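Local structure of polyhedrin (Uranotaenia sapphirina cypovirus, 4ZQX) at residues R21-M27 and I177-N181; A115-G121 and V172-I177; Q39-F45 and E206-D212. The protein forms the crystalline matrix of the occlusion bodies that enclose cypovirus particles, and in the crystal it carries bound ATP, consistent with an inferred ATP-binding role. All coordinates share one frame; numbering follows the deposited sequence.

Contact 1: residues R21-M27 and I177-N181; sequences RAYDANM and IVPRN
Arg-180 reaches out of the end of strand 173-179 and lays its guanidinium group against the backbone of the turn at residues 21-27. Its CG stands anti to the backbone N (chi1 -170°) and the chain runs on extended to NE, which gives the length needed to bring the charge to the carbonyls of the turn. Arg-180 NH1 donates to Ala-25 O at 3.1 Å, meeting that oxygen in its carbonyl plane, though the oxygen sits somewhat out of the guanidinium plane. Arg-180 NH2 makes a weak, more bent bond to Arg-21 O, also 3.1 Å long and at the guanidinium edge. Ala-22 O lies 2.7 Å from Arg-180 NH2 in an oblique position; the same oxygen accepts from Ala-25 N and closes a type II turn. Arginine suits this place because a flat cation with several N-H groups can meet carbonyls that converge on it from the turn and from Pro-48, whose O also accepts from NH1.

Met-27 approaches the root of the arginine. Its chain bends at chi3 (-74°) and brings Met-27 CE to 3.3 Å from Val-178 O, while Met-27 SD packs at 4.0 Å from Val-178 CG1. The slim, unbranched thioether can lie against backbone atoms, Met-27 SD also 3.7 Å from Pro-179 O.

The contact joins the turn between helix 4-18 and strand 27-34 to the end of strand 173-179, with Ile-51 of strand 50-55 touching Met-27 and Val-178.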
loop_
_atom_site.group_PDB
_atom_site.type_symbol
_atom_site.label_atom_id
_atom_site.label_comp_id
_atom_site.label_asym_id
_atom_site.label_seq_id
_atom_site.Cartn_x
_atom_site.Cartn_y
_atom_site.Cartn_z
ATOM N N ARG A 21 19.617 12.138 -12.420
ATOM C CA ARG A 21 20.643 11.103 -12.420
ATOM C C ARG A 21 21.239 10.880 -11.027
ATOM O O ARG A 21 21.941 9.895 -10.794
ATOM C CB ARG A 21 21.737 11.449 -13.434
ATOM C CG ARG A 21 21.183 11.580 -14.836
ATOM C CD ARG A 21 22.228 11.904 -15.889
ATOM N NE ARG A 21 21.572 12.267 -17.142
ATOM C CZ ARG A 21 21.119 11.398 -18.041
ATOM N NH1 ARG A 21 21.263 10.091 -17.853
ATOM N NH2 ARG A 21 20.520 11.839 -19.138
ATOM N N ALA A 22 20.946 11.780 -10.095
ATOM C CA ALA A 22 21.490 11.676 -8.739
ATOM C C ALA A 22 20.948 10.494 -7.923
ATOM O O ALA A 22 19.807 10.055 -8.091
ATOM C CB ALA A 22 21.244 12.982 -7.967
ATOM N N TYR A 23 21.790 10.001 -7.021
ATOM C CA TYR A 23 21.355 9.058 -6.011
ATOM C C TYR A 23 20.245 9.703 -5.186
ATOM O O TYR A 23 20.369 10.851 -4.780
ATOM C CB TYR A 23 22.531 8.647 -5.117
ATOM C CG TYR A 23 22.166 7.563 -4.126
ATOM C CD1 TYR A 23 22.102 6.234 -4.513
ATOM C CD2 TYR A 23 21.896 7.870 -2.801
ATOM C CE1 TYR A 23 21.762 5.233 -3.604
ATOM C CE2 TYR A 23 21.538 6.882 -1.885
ATOM C CZ TYR A 23 21.474 5.566 -2.294
ATOM O OH TYR A 23 21.136 4.579 -1.404
ATOM N N ASP A 24 19.164 8.949 -4.968
ATOM C CA ASP A 24 17.957 9.400 -4.262
ATOM C C ASP A 24 17.068 10.364 -5.069
ATOM O O ASP A 24 16.077 10.877 -4.542
ATOM C CB ASP A 24 18.272 9.983 -2.868
ATOM C CG ASP A 24 18.105 8.964 -1.734
ATOM O OD1 ASP A 24 17.735 7.783 -1.976
ATOM O OD2 ASP A 24 18.354 9.375 -0.583
ATOM N N ALA A 25 17.388 10.577 -6.347
ATOM C CA ALA A 25 16.506 11.348 -7.228
ATOM C C ALA A 25 15.463 10.414 -7.804
ATOM O O ALA A 25 15.778 9.295 -8.210
ATOM C CB ALA A 25 17.292 12.010 -8.334
ATOM N N ASN A 26 14.206 10.855 -7.822
ATOM C CA ASN A 26 13.140 9.990 -8.292
ATOM C C ASN A 26 13.089 9.786 -9.803
ATOM O O ASN A 26 13.269 10.720 -10.572
ATOM C CB ASN A 26 11.786 10.547 -7.852
ATOM C CG ASN A 26 11.482 10.274 -6.410
ATOM O OD1 ASN A 26 11.865 9.245 -5.862
ATOM N ND2 ASN A 26 10.779 11.198 -5.777
ATOM N N MET A 27 12.777 8.560 -10.208
ATOM C CA MET A 27 12.181 8.314 -11.522
ATOM C C MET A 27 10.700 8.637 -11.388
ATOM O O MET A 27 10.139 8.521 -10.284
ATOM C CB MET A 27 12.347 6.859 -11.953
ATOM C CG MET A 27 13.801 6.414 -12.098
ATOM S SD MET A 27 13.925 4.618 -12.330
ATOM C CE MET A 27 13.573 4.065 -10.673
ATOM N N ILE A 177 6.607 -2.047 -13.339
ATOM C CA ILE A 177 7.823 -2.116 -12.547
ATOM C C ILE A 177 8.904 -1.360 -13.299
ATOM O O ILE A 177 9.211 -1.725 -14.430
ATOM C CB ILE A 177 8.266 -3.577 -12.354
ATOM C CG1 ILE A 177 7.161 -4.363 -11.651
ATOM C CG2 ILE A 177 9.550 -3.646 -11.508
ATOM C CD1 ILE A 177 7.377 -5.858 -11.608
ATOM N N VAL A 178 9.470 -0.324 -12.683
ATOM C CA VAL A 178 10.435 0.558 -13.346
ATOM C C VAL A 178 11.731 0.616 -12.554
ATOM O O VAL A 178 11.826 1.369 -11.579
ATOM C CB VAL A 178 9.905 1.988 -13.468
ATOM C CG1 VAL A 178 10.870 2.838 -14.270
ATOM C CG2 VAL A 178 8.548 1.990 -14.113
ATOM N N PRO A 179 12.746 -0.173 -12.960
ATOM C CA PRO A 179 14.012 -0.195 -12.213
ATOM C C PRO A 179 14.965 0.910 -12.649
ATOM O O PRO A 179 14.923 1.358 -13.804
ATOM C CB PRO A 179 14.612 -1.572 -12.565
ATOM C CG PRO A 179 13.724 -2.182 -13.557
ATOM C CD PRO A 179 12.765 -1.154 -14.052
ATOM N N ARG A 180 15.799 1.348 -11.712
ATOM C CA ARG A 180 16.826 2.332 -11.989
ATOM C C ARG A 180 17.943 1.811 -12.920
ATOM O O ARG A 180 18.397 0.679 -12.790
ATOM C CB ARG A 180 17.457 2.779 -10.670
ATOM C CG ARG A 180 18.367 3.983 -10.849
ATOM C CD ARG A 180 18.940 4.499 -9.538
ATOM N NE ARG A 180 19.554 5.811 -9.741
ATOM C CZ ARG A 180 18.897 6.981 -9.706
ATOM N NH1 ARG A 180 17.584 7.058 -9.447
ATOM N NH2 ARG A 180 19.567 8.093 -9.927
ATOM N N ASN A 181 18.385 2.660 -13.843
ATOM C CA ASN A 181 19.555 2.393 -14.669
ATOM C C ASN A 181 20.847 2.247 -13.822
ATOM O O ASN A 181 21.282 3.189 -13.154
ATOM C CB ASN A 181 19.659 3.539 -15.693
ATOM C CG ASN A 181 20.911 3.467 -16.559
ATOM O OD1 ASN A 181 21.648 2.499 -16.529
ATOM N ND2 ASN A 181 21.142 4.510 -17.347
#

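Contact 2: residues A115-G121 and V172-I177; sequences ASIDIRG and VSIAVI
Ile-117 and Val-176 lie side by side on one face of an antiparallel ladder, pointing the same way, with Ile-117 CG1 4.2 Å from Val-176 CG1. As a non-hydrogen-bonded pair their backbones come close, and the beta-branched chains form a low ridge. Ile-119 continues it: its CD1 leans toward Ile-174 CG1, and its CG2 branch, anti to the backbone N, fits against the valine fork, where Ile-119 CG2 is 3.8 Å from both Val-172 CB and Val-172 CG1. Branched aliphatic residues suit this face, since each offers two short arms to fill the hollows between neighbours.

The face bearing Ser-116, Asp-118 and Arg-120 is shaped differently. Small Ala-175 makes a dip in it, and the Arg-120 chain passes beside, Arg-120 CD 4.0 Å from Ala-175 CB. The arginine bends at chi3 (68°) and turns back along its own strand, where Arg-120 NH1 reaches Asp-118 OD2 at 2.8 Å in a salt bridge; Asp-136 and the carbonyls of Gly-124 and Arg-137 hold the guanidinium further. Ser-116 OG nestles against Ile-177 CB at 3.5 Å and is hydrogen-bonded to a water that donates to Ala-175 O.

Six backbone bonds tie the strands. At the far end Ser-173 OG adds a 2.7 Å bond to Gly-121 O, in its carbonyl plane; serine puts a hydroxyl one carbon from the backbone, close enough to bond a carbonyl of the adjoining chain.

Strand 173-179 is the middle member of its three-stranded sheet, between 116-120 and 50-55. The isoleucine and valine ridge packs on Phe-104 and Leu-102 of strand 101-107, joining this sheet to the larger one, whereas Thr-203 of the third subunit lies against Ala-175 and Ile-177 on the other face.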
loop_
_atom_site.group_PDB
_atom_site.type_symbol
_atom_site.label_atom_id
_atom_site.label_comp_id
_atom_site.label_asym_id
_atom_site.label_seq_id
_atom_site.Cartn_x
_atom_site.Cartn_y
_atom_site.Cartn_z
ATOM N N ALA A 115 12.377 -2.103 -17.796
ATOM C CA ALA A 115 11.079 -1.550 -17.417
ATOM C C ALA A 115 9.988 -2.458 -17.969
ATOM O O ALA A 115 10.025 -2.821 -19.146
ATOM C CB ALA A 115 10.932 -0.143 -17.932
ATOM N N SER A 116 9.037 -2.851 -17.123
ATOM C CA SER A 116 7.973 -3.752 -17.566
ATOM C C SER A 116 6.593 -3.184 -17.289
ATOM O O SER A 116 6.341 -2.633 -16.231
ATOM C CB SER A 116 8.125 -5.130 -16.927
ATOM O OG SER A 116 8.049 -5.061 -15.524
ATOM N N ILE A 117 5.712 -3.314 -18.274
ATOM C CA ILE A 117 4.333 -2.857 -18.161
ATOM C C ILE A 117 3.465 -4.070 -18.445
ATOM O O ILE A 117 3.461 -4.587 -19.553
ATOM C CB ILE A 117 4.021 -1.724 -19.157
ATOM C CG1 ILE A 117 4.945 -0.526 -18.899
ATOM C CG2 ILE A 117 2.553 -1.303 -19.063
ATOM C CD1 ILE A 117 4.872 0.546 -19.980
ATOM N N ASP A 118 2.752 -4.527 -17.430
ATOM C CA ASP A 118 1.968 -5.748 -17.524
ATOM C C ASP A 118 0.490 -5.396 -17.357
ATOM O O ASP A 118 0.071 -4.936 -16.294
ATOM C CB ASP A 118 2.464 -6.704 -16.426
ATOM C CG ASP A 118 1.826 -8.090 -16.482
ATOM O OD1 ASP A 118 1.189 -8.454 -17.499
ATOM O OD2 ASP A 118 2.008 -8.828 -15.486
ATOM N N ILE A 119 -0.280 -5.588 -18.424
ATOM C CA ILE A 119 -1.729 -5.401 -18.402
ATOM C C ILE A 119 -2.362 -6.735 -18.023
ATOM O O ILE A 119 -2.255 -7.717 -18.786
ATOM C CB ILE A 119 -2.250 -4.959 -19.759
ATOM C CG1 ILE A 119 -1.481 -3.730 -20.256
ATOM C CG2 ILE A 119 -3.748 -4.666 -19.685
ATOM C CD1 ILE A 119 -1.528 -2.546 -19.340
ATOM N N ARG A 120 -2.992 -6.757 -16.842
ATOM C CA ARG A 120 -3.468 -7.992 -16.211
ATOM C C ARG A 120 -4.989 -8.030 -16.212
ATOM O O ARG A 120 -5.623 -7.062 -16.587
ATOM C CB ARG A 120 -2.927 -8.114 -14.776
ATOM C CG ARG A 120 -1.393 -8.063 -14.710
ATOM C CD ARG A 120 -0.860 -8.074 -13.299
ATOM N NE ARG A 120 -1.073 -9.347 -12.606
ATOM C CZ ARG A 120 -0.274 -10.407 -12.702
ATOM N NH1 ARG A 120 0.805 -10.376 -13.484
ATOM N NH2 ARG A 120 -0.550 -11.508 -12.009
ATOM N N GLY A 121 -5.564 -9.162 -15.805
ATOM C CA GLY A 121 -7.000 -9.358 -15.861
ATOM C C GLY A 121 -7.772 -8.581 -14.818
ATOM O O GLY A 121 -7.198 -7.901 -13.954
ATOM N N VAL A 172 -9.323 -4.021 -17.021
ATOM C CA VAL A 172 -7.994 -4.569 -16.783
ATOM C C VAL A 172 -7.451 -4.017 -15.469
ATOM O O VAL A 172 -7.999 -3.054 -14.925
ATOM C CB VAL A 172 -7.034 -4.194 -17.935
ATOM C CG1 VAL A 172 -7.551 -4.762 -19.239
ATOM C CG2 VAL A 172 -6.870 -2.686 -18.023
ATOM N N SER A 173 -6.382 -4.643 -14.973
ATOM C CA SER A 173 -5.583 -4.111 -13.865
ATOM C C SER A 173 -4.156 -3.920 -14.378
ATOM O O SER A 173 -3.817 -4.414 -15.455
ATOM C CB SER A 173 -5.612 -5.051 -12.665
ATOM O OG SER A 173 -5.156 -6.347 -13.016
ATOM N N ILE A 174 -3.334 -3.187 -13.634
ATOM C CA ILE A 174 -2.024 -2.779 -14.134
ATOM C C ILE A 174 -0.921 -3.039 -13.133
ATOM O O ILE A 174 -1.065 -2.747 -11.940
ATOM C CB ILE A 174 -1.998 -1.260 -14.451
ATOM C CG1 ILE A 174 -3.019 -0.907 -15.530
ATOM C CG2 ILE A 174 -0.612 -0.837 -14.896
ATOM C CD1 ILE A 174 -3.109 0.597 -15.799
ATOM N N ALA A 175 0.188 -3.576 -13.624
ATOM C CA ALA A 175 1.416 -3.663 -12.834
ATOM C C ALA A 175 2.592 -3.158 -13.656
ATOM O O ALA A 175 2.941 -3.748 -14.675
ATOM C CB ALA A 175 1.670 -5.084 -12.390
ATOM N N VAL A 176 3.179 -2.064 -13.195
ATOM C CA VAL A 176 4.321 -1.444 -13.846
ATOM C C VAL A 176 5.487 -1.508 -12.874
ATOM O O VAL A 176 5.359 -1.101 -11.717
ATOM C CB VAL A 176 4.025 0.029 -14.203
ATOM C CG1 VAL A 176 5.215 0.678 -14.912
ATOM C CG2 VAL A 176 2.827 0.104 -15.078
ATOM N N ILE A 177 6.607 -2.047 -13.339
ATOM C CA ILE A 177 7.823 -2.116 -12.547
ATOM C C ILE A 177 8.904 -1.360 -13.299
ATOM O O ILE A 177 9.211 -1.725 -14.430
ATOM C CB ILE A 177 8.266 -3.577 -12.354
ATOM C CG1 ILE A 177 7.161 -4.363 -11.651
ATOM C CG2 ILE A 177 9.550 -3.646 -11.508
ATOM C CD1 ILE A 177 7.377 -5.858 -11.608
HETATM O O HOH W 1 5.270 -5.582 -14.796
#

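Contact 3: residues Q39-F45 and E206-D212; sequences QCKSFHF and ECTQWFD
Lys-41 and Trp-210 run side by side from a non-hydrogen-bonded pair of antiparallel strands. The lysine is extended beyond CG and lays its methylenes along the indole: Lys-41 CG sits over one face, 4.2 Å from the centroid of the five-membered ring of Trp-210, and Lys-41 CE comes to 3.5 Å from Trp-210 NE1. Thr-208 CG2 covers the rim of the same face. Lysine suits the site by pairing an apolar methylene stem with a charged end, which Asp-63 and Glu-59 O receive; Asp-63 also accepts from the indole N-H.

Next along this face, one of two conformers of Glu-206 is bent at chi2 (-93°), which turns its carboxylate back toward its own strand. In that conformer Thr-208 OG1 donates to Glu-206 OE1 at 2.6 Å on the syn lone pair, and this oxygen also lies at the edge of the Phe-43 ring. Glu-206 CG then rests over the face of Phe-45, 3.8 Å from Phe-45 CE2.

On the other face, Ser-42 OG stands between its backbone N and carbonyl carbon (chi1 65°), at the in-plane edge of Phe-211, 3.6 Å from Phe-211 CE2. One water, 2.8 Å from Ser-42 OG, links it to Cys-207 O; Gln-209 NE2 bonds Asn-80 of the second subunit.

The backbone bonds weaken at Cys-207 N, 3.3 Å from His-44 O. Chemically, Lys-41 is buried with its charge met by Asp-63, and partly exposed Glu-206 has its carboxylate met, in the conformer described, by Thr-208 and by Lys-56 of the second subunit, which would probably favour the ionised form.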
loop_
_atom_site.group_PDB
_atom_site.type_symbol
_atom_site.label_atom_id
_atom_site.label_comp_id
_atom_site.label_asym_id
_atom_site.label_seq_id
_atom_site.Cartn_x
_atom_site.Cartn_y
_atom_site.Cartn_z
ATOM N N GLN A 39 -12.891 12.307 -20.903
ATOM C CA GLN A 39 -12.399 12.574 -19.568
ATOM C C GLN A 39 -11.160 11.726 -19.327
ATOM O O GLN A 39 -10.942 10.728 -20.021
ATOM C CB GLN A 39 -13.478 12.366 -18.495
ATOM C CG GLN A 39 -14.021 10.995 -18.374
ATOM C CD GLN A 39 -15.191 10.721 -19.312
ATOM O OE1 GLN A 39 -15.053 10.752 -20.519
ATOM N NE2 GLN A 39 -16.337 10.418 -18.740
ATOM N N CYS A 40 -10.340 12.160 -18.367
ATOM C CA CYS A 40 -9.055 11.533 -18.076
ATOM C C CYS A 40 -8.876 11.354 -16.589
ATOM O O CYS A 40 -9.315 12.194 -15.781
ATOM C CB CYS A 40 -7.888 12.395 -18.571
ATOM S SG CYS A 40 -7.813 12.663 -20.349
ATOM N N LYS A 41 -8.217 10.258 -16.240
ATOM C CA LYS A 41 -7.777 10.010 -14.877
ATOM C C LYS A 41 -6.272 9.808 -14.935
ATOM O O LYS A 41 -5.786 9.057 -15.769
ATOM C CB LYS A 41 -8.464 8.757 -14.340
ATOM C CG LYS A 41 -8.817 8.803 -12.906
ATOM C CD LYS A 41 -9.814 7.703 -12.530
ATOM C CE LYS A 41 -9.612 7.331 -11.090
ATOM N NZ LYS A 41 -10.587 6.342 -10.604
ATOM N N SER A 42 -5.526 10.503 -14.085
ATOM C CA SER A 42 -4.067 10.323 -14.049
ATOM C C SER A 42 -3.626 9.790 -12.699
ATOM O O SER A 42 -4.206 10.126 -11.677
ATOM C CB SER A 42 -3.314 11.610 -14.365
ATOM O OG SER A 42 -3.548 12.592 -13.379
ATOM N N PHE A 43 -2.592 8.953 -12.726
ATOM C CA PHE A 43 -2.034 8.315 -11.543
ATOM C C PHE A 43 -0.544 8.579 -11.573
ATOM O O PHE A 43 0.115 8.265 -12.571
ATOM C CB PHE A 43 -2.250 6.795 -11.583
ATOM C CG PHE A 43 -3.700 6.370 -11.762
ATOM C CD1 PHE A 43 -4.265 6.304 -13.027
ATOM C CD2 PHE A 43 -4.485 6.014 -10.667
ATOM C CE1 PHE A 43 -5.599 5.901 -13.203
ATOM C CE2 PHE A 43 -5.820 5.608 -10.835
ATOM C CZ PHE A 43 -6.370 5.560 -12.108
ATOM N N HIS A 44 -0.016 9.163 -10.502
ATOM C CA HIS A 44 1.417 9.452 -10.410
ATOM C C HIS A 44 2.127 8.613 -9.355
ATOM O O HIS A 44 1.669 8.541 -8.209
ATOM C CB HIS A 44 1.664 10.929 -10.091
ATOM C CG HIS A 44 3.104 11.223 -9.826
ATOM N ND1 HIS A 44 3.614 11.380 -8.554
ATOM C CD2 HIS A 44 4.160 11.321 -10.670
ATOM C CE1 HIS A 44 4.917 11.592 -8.628
ATOM N NE2 HIS A 44 5.274 11.551 -9.899
ATOM N N PHE A 45 3.262 8.022 -9.739
ATOM C CA PHE A 45 4.103 7.234 -8.834
ATOM C C PHE A 45 5.532 7.690 -9.017
ATOM O O PHE A 45 5.919 8.090 -10.109
ATOM C CB PHE A 45 4.076 5.737 -9.173
ATOM C CG PHE A 45 2.712 5.117 -9.130
ATOM C CD1 PHE A 45 1.886 5.164 -10.241
ATOM C CD2 PHE A 45 2.265 4.459 -7.991
ATOM C CE1 PHE A 45 0.622 4.583 -10.212
ATOM C CE2 PHE A 45 0.999 3.882 -7.954
ATOM C CZ PHE A 45 0.184 3.936 -9.067
ATOM N N GLU A 206 1.569 8.609 -3.546
ATOM C CA GLU A 206 0.888 8.567 -4.840
ATOM C C GLU A 206 -0.051 9.763 -4.978
ATOM O O GLU A 206 -0.408 10.405 -3.979
ATOM C CB GLU A 206 0.081 7.259 -4.940
ATOM C CG GLU A 206 -0.565 6.944 -6.311
ATOM C CD GLU A 206 -2.010 7.432 -6.471
ATOM O OE1 GLU A 206 -2.447 7.565 -7.630
ATOM O OE2 GLU A 206 -2.709 7.662 -5.462
ATOM N N CYS A 207 -0.467 10.063 -6.204
ATOM C CA CYS A 207 -1.496 11.079 -6.415
ATOM C C CYS A 207 -2.354 10.744 -7.628
ATOM O O CYS A 207 -1.839 10.510 -8.719
ATOM C CB CYS A 207 -0.869 12.467 -6.579
ATOM S SG CYS A 207 -2.106 13.789 -6.740
ATOM N N THR A 208 -3.669 10.732 -7.408
ATOM C CA THR A 208 -4.663 10.457 -8.433
ATOM C C THR A 208 -5.412 11.748 -8.710
ATOM O O THR A 208 -5.831 12.437 -7.770
ATOM C CB THR A 208 -5.688 9.400 -7.958
ATOM O OG1 THR A 208 -5.012 8.179 -7.642
ATOM C CG2 THR A 208 -6.760 9.127 -9.024
ATOM N N GLN A 209 -5.596 12.068 -9.990
ATOM C CA GLN A 209 -6.365 13.252 -10.379
ATOM C C GLN A 209 -7.368 12.911 -11.461
ATOM O O GLN A 209 -7.152 12.002 -12.266
ATOM C CB GLN A 209 -5.436 14.372 -10.855
ATOM C CG GLN A 209 -4.609 14.998 -9.740
ATOM C CD GLN A 209 -3.547 15.957 -10.270
ATOM O OE1 GLN A 209 -2.663 15.564 -11.025
ATOM N NE2 GLN A 209 -3.646 17.221 -9.896
ATOM N N TRP A 210 -8.465 13.663 -11.459
ATOM C CA TRP A 210 -9.561 13.511 -12.407
ATOM C C TRP A 210 -9.658 14.775 -13.241
ATOM O O TRP A 210 -9.585 15.870 -12.699
ATOM C CB TRP A 210 -10.884 13.362 -11.662
ATOM C CG TRP A 210 -11.061 12.089 -10.904
ATOM C CD1 TRP A 210 -11.808 11.017 -11.286
ATOM C CD2 TRP A 210 -10.506 11.762 -9.627
ATOM N NE1 TRP A 210 -11.750 10.034 -10.328
ATOM C CE2 TRP A 210 -10.956 10.467 -9.298
ATOM C CE3 TRP A 210 -9.671 12.432 -8.734
ATOM C CZ2 TRP A 210 -10.598 9.827 -8.117
ATOM C CZ3 TRP A 210 -9.311 11.788 -7.548
ATOM C CH2 TRP A 210 -9.783 10.497 -7.251
ATOM N N PHE A 211 -9.837 14.628 -14.550
ATOM C CA PHE A 211 -10.015 15.768 -15.450
ATOM C C PHE A 211 -11.175 15.497 -16.409
ATOM O O PHE A 211 -11.388 14.357 -16.834
ATOM C CB PHE A 211 -8.738 16.025 -16.255
ATOM C CG PHE A 211 -7.520 16.251 -15.406
ATOM C CD1 PHE A 211 -7.200 17.519 -14.941
ATOM C CD2 PHE A 211 -6.699 15.201 -15.073
ATOM C CE1 PHE A 211 -6.063 17.726 -14.152
ATOM C CE2 PHE A 211 -5.571 15.403 -14.278
ATOM C CZ PHE A 211 -5.262 16.666 -13.822
ATOM N N ASP A 212 -11.921 16.538 -16.762
ATOM C CA ASP A 212 -13.072 16.348 -17.648
ATOM C C ASP A 212 -12.685 16.248 -19.110
ATOM O O ASP A 212 -13.442 15.714 -19.917
ATOM C CB ASP A 212 -14.121 17.449 -17.450
ATOM C CG ASP A 212 -14.908 17.251 -16.188
ATOM O OD1 ASP A 212 -15.606 16.242 -16.107
ATOM O OD2 ASP A 212 -14.820 18.074 -15.268
HETATM O O HOH W 2 -1.823 12.283 -11.216
#

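In the fold
Along the chain the first segments come in the order 21-27, 39-45 and 115-121, and their partners follow as 172-177, 177-181 and 206-212. Contact 2 is therefore nested within the loops closed by both others, while contacts 1 and 3 cross. Contacts 1 and 2 share Ile-177 and strand 173-179, with centres about 19 Å apart, and touch where Pro-179 meets Ala-115. Contact 3 belongs to the larger antiparallel sheet, its centre about 17 Å from that of contact 2 and 22 Å from that of contact 1. Contacts 2 and 3 each pair strands within one sheet, and contact 1 ties the loop ahead of strand 27-34 of the larger sheet to the end of a strand of the smaller; all three adjoin other subunits.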